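PDB 3WEB: niemann-Pick type C2 protein from Camponotus japonicus, which binds oleic acid inside a beta-sandwich of the ML (NPC2-like) family and probably carries such lipids in the chemical communication of worker ants. Local coordinates for residues E26-M40 / E120-K132. Numbering follows the deposited sequence.
Sequences EKCSIIRESEIHVSM and EKITCVKFPAKIK. With OLA (oleic acid), chain B.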
loop_
_atom_site.group_PDB
_atom_site.type_symbol
_atom_site.label_atom_id
_atom_site.label_comp_id
_atom_site.label_asym_id
_atom_site.label_seq_id
_atom_site.Cartn_x
_atom_site.Cartn_y
_atom_site.Cartn_z
ATOM N N GLU A 26 -14.512 -9.088 7.669
ATOM C CA GLU A 26 -15.260 -7.910 7.231
ATOM C C GLU A 26 -14.354 -6.687 7.019
ATOM O O GLU A 26 -14.536 -5.933 6.065
ATOM C CB GLU A 26 -16.382 -7.582 8.213
ATOM C CG GLU A 26 -17.321 -6.489 7.733
ATOM C CD GLU A 26 -18.298 -6.057 8.803
ATOM O OE1 GLU A 26 -17.889 -5.961 9.982
ATOM O OE2 GLU A 26 -19.473 -5.809 8.463
ATOM N N LYS A 27 -13.388 -6.505 7.919
ATOM C CA LYS A 27 -12.403 -5.425 7.823
ATOM C C LYS A 27 -11.024 -5.992 8.134
ATOM O O LYS A 27 -10.919 -7.000 8.833
ATOM C CB LYS A 27 -12.735 -4.306 8.820
ATOM C CG LYS A 27 -14.058 -3.596 8.559
ATOM C CD LYS A 27 -14.352 -2.533 9.611
ATOM C CE LYS A 27 -15.799 -2.067 9.547
ATOM N NZ LYS A 27 -16.161 -1.517 8.208
ATOM N N CYS A 28 -9.970 -5.371 7.611
ATOM C CA CYS A 28 -8.606 -5.786 7.955
ATOM C C CYS A 28 -8.241 -5.320 9.361
ATOM O O CYS A 28 -8.096 -4.120 9.586
ATOM C CB CYS A 28 -7.585 -5.245 6.950
ATOM S SG CYS A 28 -5.872 -5.669 7.344
ATOM N N SER A 29 -8.111 -6.268 10.295
ATOM C CA SER A 29 -7.628 -5.974 11.649
ATOM C C SER A 29 -6.177 -5.509 11.613
ATOM O O SER A 29 -5.326 -6.167 11.019
ATOM C CB SER A 29 -7.731 -7.212 12.554
ATOM O OG SER A 29 -9.061 -7.690 12.633
ATOM N N ILE A 30 -5.918 -4.364 12.241
ATOM C CA ILE A 30 -4.577 -3.817 12.419
ATOM C C ILE A 30 -4.369 -3.717 13.921
ATOM O O ILE A 30 -5.043 -2.937 14.598
ATOM C CB ILE A 30 -4.436 -2.425 11.743
ATOM C CG1 ILE A 30 -4.729 -2.519 10.235
ATOM C CG2 ILE A 30 -3.077 -1.790 12.037
ATOM C CD1 ILE A 30 -3.659 -3.196 9.402
ATOM N N ILE A 31 -3.460 -4.535 14.437
ATOM C CA ILE A 31 -3.253 -4.643 15.883
ATOM C C ILE A 31 -2.239 -3.602 16.343
ATOM O O ILE A 31 -1.119 -3.554 15.833
ATOM C CB ILE A 31 -2.770 -6.055 16.300
ATOM C CG1 ILE A 31 -3.537 -7.171 15.560
ATOM C CG2 ILE A 31 -2.816 -6.220 17.818
ATOM C CD1 ILE A 31 -5.021 -7.277 15.869
ATOM N N ARG A 32 -2.631 -2.766 17.300
ATOM C CA ARG A 32 -1.693 -1.820 17.897
ATOM C C ARG A 32 -0.728 -2.541 18.835
ATOM O O ARG A 32 -1.021 -3.640 19.321
ATOM C CB ARG A 32 -2.410 -0.658 18.596
ATOM C CG ARG A 32 -3.647 -1.039 19.384
ATOM C CD ARG A 32 -4.535 0.178 19.581
ATOM N NE ARG A 32 -5.737 -0.134 20.348
ATOM C CZ ARG A 32 -6.583 0.778 20.822
ATOM N NH1 ARG A 32 -6.364 2.071 20.610
ATOM N NH2 ARG A 32 -7.653 0.397 21.511
ATOM N N GLU A 33 0.427 -1.916 19.058
ATOM C CA GLU A 33 1.547 -2.506 19.805
ATOM C C GLU A 33 2.055 -3.801 19.170
ATOM O O GLU A 33 2.427 -4.746 19.862
ATOM C CB GLU A 33 1.196 -2.704 21.285
ATOM C CG GLU A 33 0.791 -1.418 21.984
ATOM C CD GLU A 33 1.001 -1.478 23.482
ATOM O OE1 GLU A 33 0.362 -2.321 24.149
ATOM O OE2 GLU A 33 1.811 -0.672 23.988
ATOM N N SER A 34 2.065 -3.825 17.839
ATOM C CA SER A 34 2.569 -4.964 17.085
ATOM C C SER A 34 3.210 -4.510 15.779
ATOM O O SER A 34 2.884 -3.440 15.251
ATOM C CB SER A 34 1.449 -5.970 16.796
ATOM O OG SER A 34 0.627 -5.536 15.725
ATOM N N GLU A 35 4.132 -5.329 15.280
ATOM C CA GLU A 35 4.701 -5.149 13.948
ATOM C C GLU A 35 3.718 -5.673 12.913
ATOM O O GLU A 35 3.175 -6.772 13.059
ATOM C CB GLU A 35 6.029 -5.894 13.810
ATOM C CG GLU A 35 7.224 -5.194 14.437
ATOM C CD GLU A 35 8.551 -5.808 14.021
ATOM O OE1 GLU A 35 8.588 -7.009 13.660
ATOM O OE2 GLU A 35 9.565 -5.084 14.053
ATOM N N ILE A 36 3.482 -4.872 11.880
ATOM C CA ILE A 36 2.626 -5.267 10.771
ATOM C C ILE A 36 3.527 -5.460 9.558
ATOM O O ILE A 36 4.333 -4.581 9.231
ATOM C CB ILE A 36 1.551 -4.200 10.457
ATOM C CG1 ILE A 36 0.794 -3.765 11.726
ATOM C CG2 ILE A 36 0.592 -4.683 9.370
ATOM C CD1 ILE A 36 0.032 -4.870 12.431
ATOM N N HIS A 37 3.405 -6.621 8.923
ATOM C CA HIS A 37 4.138 -6.901 7.694
ATOM C C HIS A 37 3.194 -6.853 6.502
ATOM O O HIS A 37 2.178 -7.538 6.475
ATOM C CB HIS A 37 4.827 -8.259 7.785
ATOM C CG HIS A 37 5.523 -8.484 9.090
ATOM N ND1 HIS A 37 6.651 -7.784 9.464
ATOM C CD2 HIS A 37 5.239 -9.318 10.119
ATOM C CE1 HIS A 37 7.040 -8.187 10.661
ATOM N NE2 HIS A 37 6.199 -9.116 11.082
ATOM N N VAL A 38 3.543 -6.034 5.517
ATOM C CA VAL A 38 2.687 -5.834 4.343
ATOM C C VAL A 38 3.470 -6.244 3.108
ATOM O O VAL A 38 4.641 -5.890 2.976
ATOM C CB VAL A 38 2.232 -4.367 4.195
ATOM C CG1 VAL A 38 1.373 -4.180 2.942
ATOM C CG2 VAL A 38 1.475 -3.907 5.432
ATOM N N SER A 39 2.826 -7.007 2.229
ATOM C CA SER A 39 3.402 -7.388 0.943
ATOM C C SER A 39 2.444 -7.018 -0.187
ATOM O O SER A 39 1.231 -7.169 -0.049
ATOM C CB SER A 39 3.672 -8.903 0.897
ATOM O OG SER A 39 4.030 -9.316 -0.415
ATOM N N MET A 40 2.989 -6.531 -1.301
ATOM C CA MET A 40 2.195 -6.343 -2.520
ATOM C C MET A 40 2.933 -6.899 -3.725
ATOM O O MET A 40 4.081 -6.530 -3.958
ATOM C CB MET A 40 1.882 -4.860 -2.762
ATOM C CG MET A 40 1.323 -4.585 -4.157
ATOM S SD MET A 40 0.648 -2.925 -4.411
ATOM C CE MET A 40 2.149 -1.957 -4.392
ATOM N N GLU A 120 2.068 9.247 -12.343
ATOM C CA GLU A 120 1.062 8.316 -12.860
ATOM C C GLU A 120 0.932 7.142 -11.894
ATOM O O GLU A 120 1.936 6.669 -11.361
ATOM C CB GLU A 120 1.463 7.786 -14.241
ATOM C CG GLU A 120 1.748 8.870 -15.275
ATOM C CD GLU A 120 2.240 8.310 -16.596
ATOM O OE1 GLU A 120 3.215 7.534 -16.620
ATOM O OE2 GLU A 120 1.650 8.667 -17.631
ATOM N N LYS A 121 -0.295 6.671 -11.678
ATOM C CA LYS A 121 -0.535 5.559 -10.744
ATOM C C LYS A 121 -0.179 4.203 -11.346
ATOM O O LYS A 121 -0.786 3.777 -12.334
ATOM C CB LYS A 121 -1.981 5.552 -10.233
ATOM C CG LYS A 121 -2.312 6.754 -9.354
ATOM C CD LYS A 121 -3.784 6.824 -8.989
ATOM C CE LYS A 121 -4.131 8.239 -8.547
ATOM N NZ LYS A 121 -5.418 8.305 -7.801
ATOM N N ILE A 122 0.806 3.548 -10.731
ATOM C CA ILE A 122 1.157 2.160 -11.049
ATOM C C ILE A 122 0.144 1.244 -10.376
ATOM O O ILE A 122 -0.368 0.307 -10.996
ATOM C CB ILE A 122 2.571 1.795 -10.546
ATOM C CG1 ILE A 122 3.609 2.810 -11.045
ATOM C CG2 ILE A 122 2.946 0.383 -10.991
ATOM C CD1 ILE A 122 4.888 2.821 -10.228
ATOM N N THR A 123 -0.139 1.524 -9.102
ATOM C CA THR A 123 -1.132 0.765 -8.337
ATOM C C THR A 123 -1.994 1.688 -7.500
ATOM O O THR A 123 -1.533 2.745 -7.065
ATOM C CB THR A 123 -0.463 -0.223 -7.364
ATOM O OG1 THR A 123 0.383 0.499 -6.463
ATOM C CG2 THR A 123 0.363 -1.249 -8.119
ATOM N N CYS A 124 -3.232 1.263 -7.256
ATOM C CA CYS A 124 -4.109 1.911 -6.283
ATOM C C CYS A 124 -4.917 0.818 -5.611
ATOM O O CYS A 124 -5.719 0.148 -6.266
ATOM C CB CYS A 124 -5.046 2.903 -6.970
ATOM S SG CYS A 124 -5.923 4.009 -5.841
ATOM N N VAL A 125 -4.692 0.658 -4.308
ATOM C CA VAL A 125 -5.330 -0.383 -3.498
ATOM C C VAL A 125 -6.243 0.297 -2.493
ATOM O O VAL A 125 -5.843 1.268 -1.858
ATOM C CB VAL A 125 -4.274 -1.204 -2.724
ATOM C CG1 VAL A 125 -4.938 -2.279 -1.870
ATOM C CG2 VAL A 125 -3.253 -1.822 -3.685
ATOM N N LYS A 126 -7.468 -0.210 -2.363
ATOM C CA LYS A 126 -8.428 0.327 -1.407
ATOM C C LYS A 126 -9.014 -0.813 -0.579
ATOM O O LYS A 126 -9.466 -1.819 -1.126
ATOM C CB LYS A 126 -9.539 1.072 -2.143
ATOM C CG LYS A 126 -10.580 1.717 -1.252
ATOM C CD LYS A 126 -11.705 2.250 -2.120
ATOM C CE LYS A 126 -12.505 3.332 -1.424
ATOM N NZ LYS A 126 -13.682 3.671 -2.273
ATOM N N PHE A 127 -8.985 -0.669 0.738
ATOM C CA PHE A 127 -9.546 -1.713 1.599
ATOM C C PHE A 127 -10.046 -1.146 2.924
ATOM O O PHE A 127 -9.568 -0.089 3.369
ATOM C CB PHE A 127 -8.521 -2.835 1.826
ATOM C CG PHE A 127 -7.301 -2.406 2.584
ATOM C CD1 PHE A 127 -6.244 -1.777 1.934
ATOM C CD2 PHE A 127 -7.199 -2.656 3.946
ATOM C CE1 PHE A 127 -5.113 -1.396 2.642
ATOM C CE2 PHE A 127 -6.081 -2.275 4.660
ATOM C CZ PHE A 127 -5.035 -1.641 4.003
ATOM N N PRO A 128 -11.029 -1.824 3.549
ATOM C CA PRO A 128 -11.479 -1.387 4.870
ATOM C C PRO A 128 -10.576 -1.935 5.979
ATOM O O PRO A 128 -10.203 -3.121 5.960
ATOM C CB PRO A 128 -12.879 -1.985 4.975
ATOM C CG PRO A 128 -12.811 -3.235 4.148
ATOM C CD PRO A 128 -11.785 -2.999 3.070
ATOM N N ALA A 129 -10.223 -1.082 6.938
ATOM C CA ALA A 129 -9.417 -1.535 8.077
ATOM C C ALA A 129 -10.039 -1.178 9.421
ATOM O O ALA A 129 -10.838 -0.245 9.528
ATOM C CB ALA A 129 -8.004 -0.980 7.991
ATOM N N LYS A 130 -9.661 -1.933 10.442
ATOM C CA LYS A 130 -10.062 -1.613 11.796
ATOM C C LYS A 130 -8.842 -1.688 12.692
ATOM O O LYS A 130 -8.250 -2.755 12.859
ATOM C CB LYS A 130 -11.164 -2.554 12.277
ATOM C CG LYS A 130 -11.801 -2.110 13.588
ATOM C CD LYS A 130 -13.004 -2.967 13.932
ATOM C CE LYS A 130 -13.531 -2.619 15.313
ATOM N NZ LYS A 130 -14.614 -3.552 15.725
ATOM N N ILE A 131 -8.455 -0.540 13.242
ATOM C CA ILE A 131 -7.342 -0.483 14.171
ATOM C C ILE A 131 -7.895 -0.851 15.539
ATOM O O ILE A 131 -8.836 -0.211 16.018
ATOM C CB ILE A 131 -6.688 0.913 14.197
ATOM C CG1 ILE A 131 -6.273 1.328 12.780
ATOM C CG2 ILE A 131 -5.494 0.919 15.146
ATOM C CD1 ILE A 131 -5.958 2.799 12.613
ATOM N N LYS A 132 -7.328 -1.887 16.154
ATOM C CA LYS A 132 -7.903 -2.468 17.378
ATOM C C LYS A 132 -6.853 -2.984 18.360
ATOM O O LYS A 132 -5.699 -3.230 18.013
ATOM C CB LYS A 132 -8.902 -3.584 17.031
ATOM C CG LYS A 132 -8.323 -4.746 16.227
ATOM C CD LYS A 132 -9.343 -5.860 16.004
ATOM C CE LYS A 132 -10.328 -5.516 14.895
ATOM N NZ LYS A 132 -11.220 -6.652 14.521
ATOM O OXT LYS A 132 -7.145 -3.172 19.543
HETATM C C1 OLA B . 6.089 3.999 5.779
HETATM O O1 OLA B . 6.604 4.319 4.682
HETATM O O2 OLA B . 5.872 4.825 6.694
HETATM C C2 OLA B . 5.723 2.550 6.015
HETATM C C3 OLA B . 4.213 2.394 6.176
HETATM C C4 OLA B . 3.676 1.267 5.303
HETATM C C5 OLA B . 2.766 1.793 4.201
HETATM C C6 OLA B . 1.799 0.724 3.708
HETATM C C7 OLA B . 0.373 1.098 4.092
HETATM C C8 OLA B . -0.671 0.124 3.547
HETATM C C9 OLA B . -0.770 -1.111 4.422
HETATM C C10 OLA B . -1.536 -1.200 5.514
HETATM C C11 OLA B . -2.410 -0.072 6.015
HETATM C C12 OLA B . -2.438 -0.086 7.537
HETATM C C13 OLA B . -2.310 1.323 8.100
HETATM C C14 OLA B . -2.029 1.273 9.597
HETATM C C15 OLA B . -2.476 2.556 10.287
HETATM C C16 OLA B . -1.274 3.379 10.736
HETATM C C17 OLA B . -1.124 3.344 12.253
HETATM C C18 OLA B . -0.550 4.642 12.779
HETATM O O HOH W 1 -13.575 0.120 7.667
HETATM O O HOH W 2 -12.088 -6.217 11.937
#
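Arg32 and the C-terminal Lys132 close the parallel pairing of strands 28-30 and 123-131. Arg32 N donates to Lys132 O (3.2 Å), while CG, set between its backbone N and carbonyl carbon (chi1 41°), carries NE back to Lys132 OXT in a weak, bent hydrogen bond (3.4 Å) that forms part of a salt bridge. A leucine in place of Arg32 would probably leave the terminal carboxylate without its charged mate and Thr103 O without the NH1 donor. Lys132 bends at chi3 (78°), laying its chain alongside Ser29, and NZ donates to Ser29 OG at 3.1 Å, a hydroxyl whose main polar partner is Glu25 OE1. Cys28 N donates to Pro128 O, using only the proline's carbonyl, so its missing N-H costs nothing in this pairing; Ile30 N donates likewise to Lys130 O.

On the inner face, Cys28 CB lies obliquely 4.0 Å from Phe127 CD2. The ring's edge meets oleic acid, CZ to C11 at 3.7 Å, and Ile30 CD1 touches C12 at 3.8 Å, so apolar side chains line the lipid's binding site. Farther along, unbranched Met40 reaches tip to tip toward Thr123, CE to OG1 3.7 Å. Strand 107-116 flanks 123-131, strand 34-44 lies between strands 11-18 and 91-99 in the facing sheet, and oleic acid lies between the two sheets.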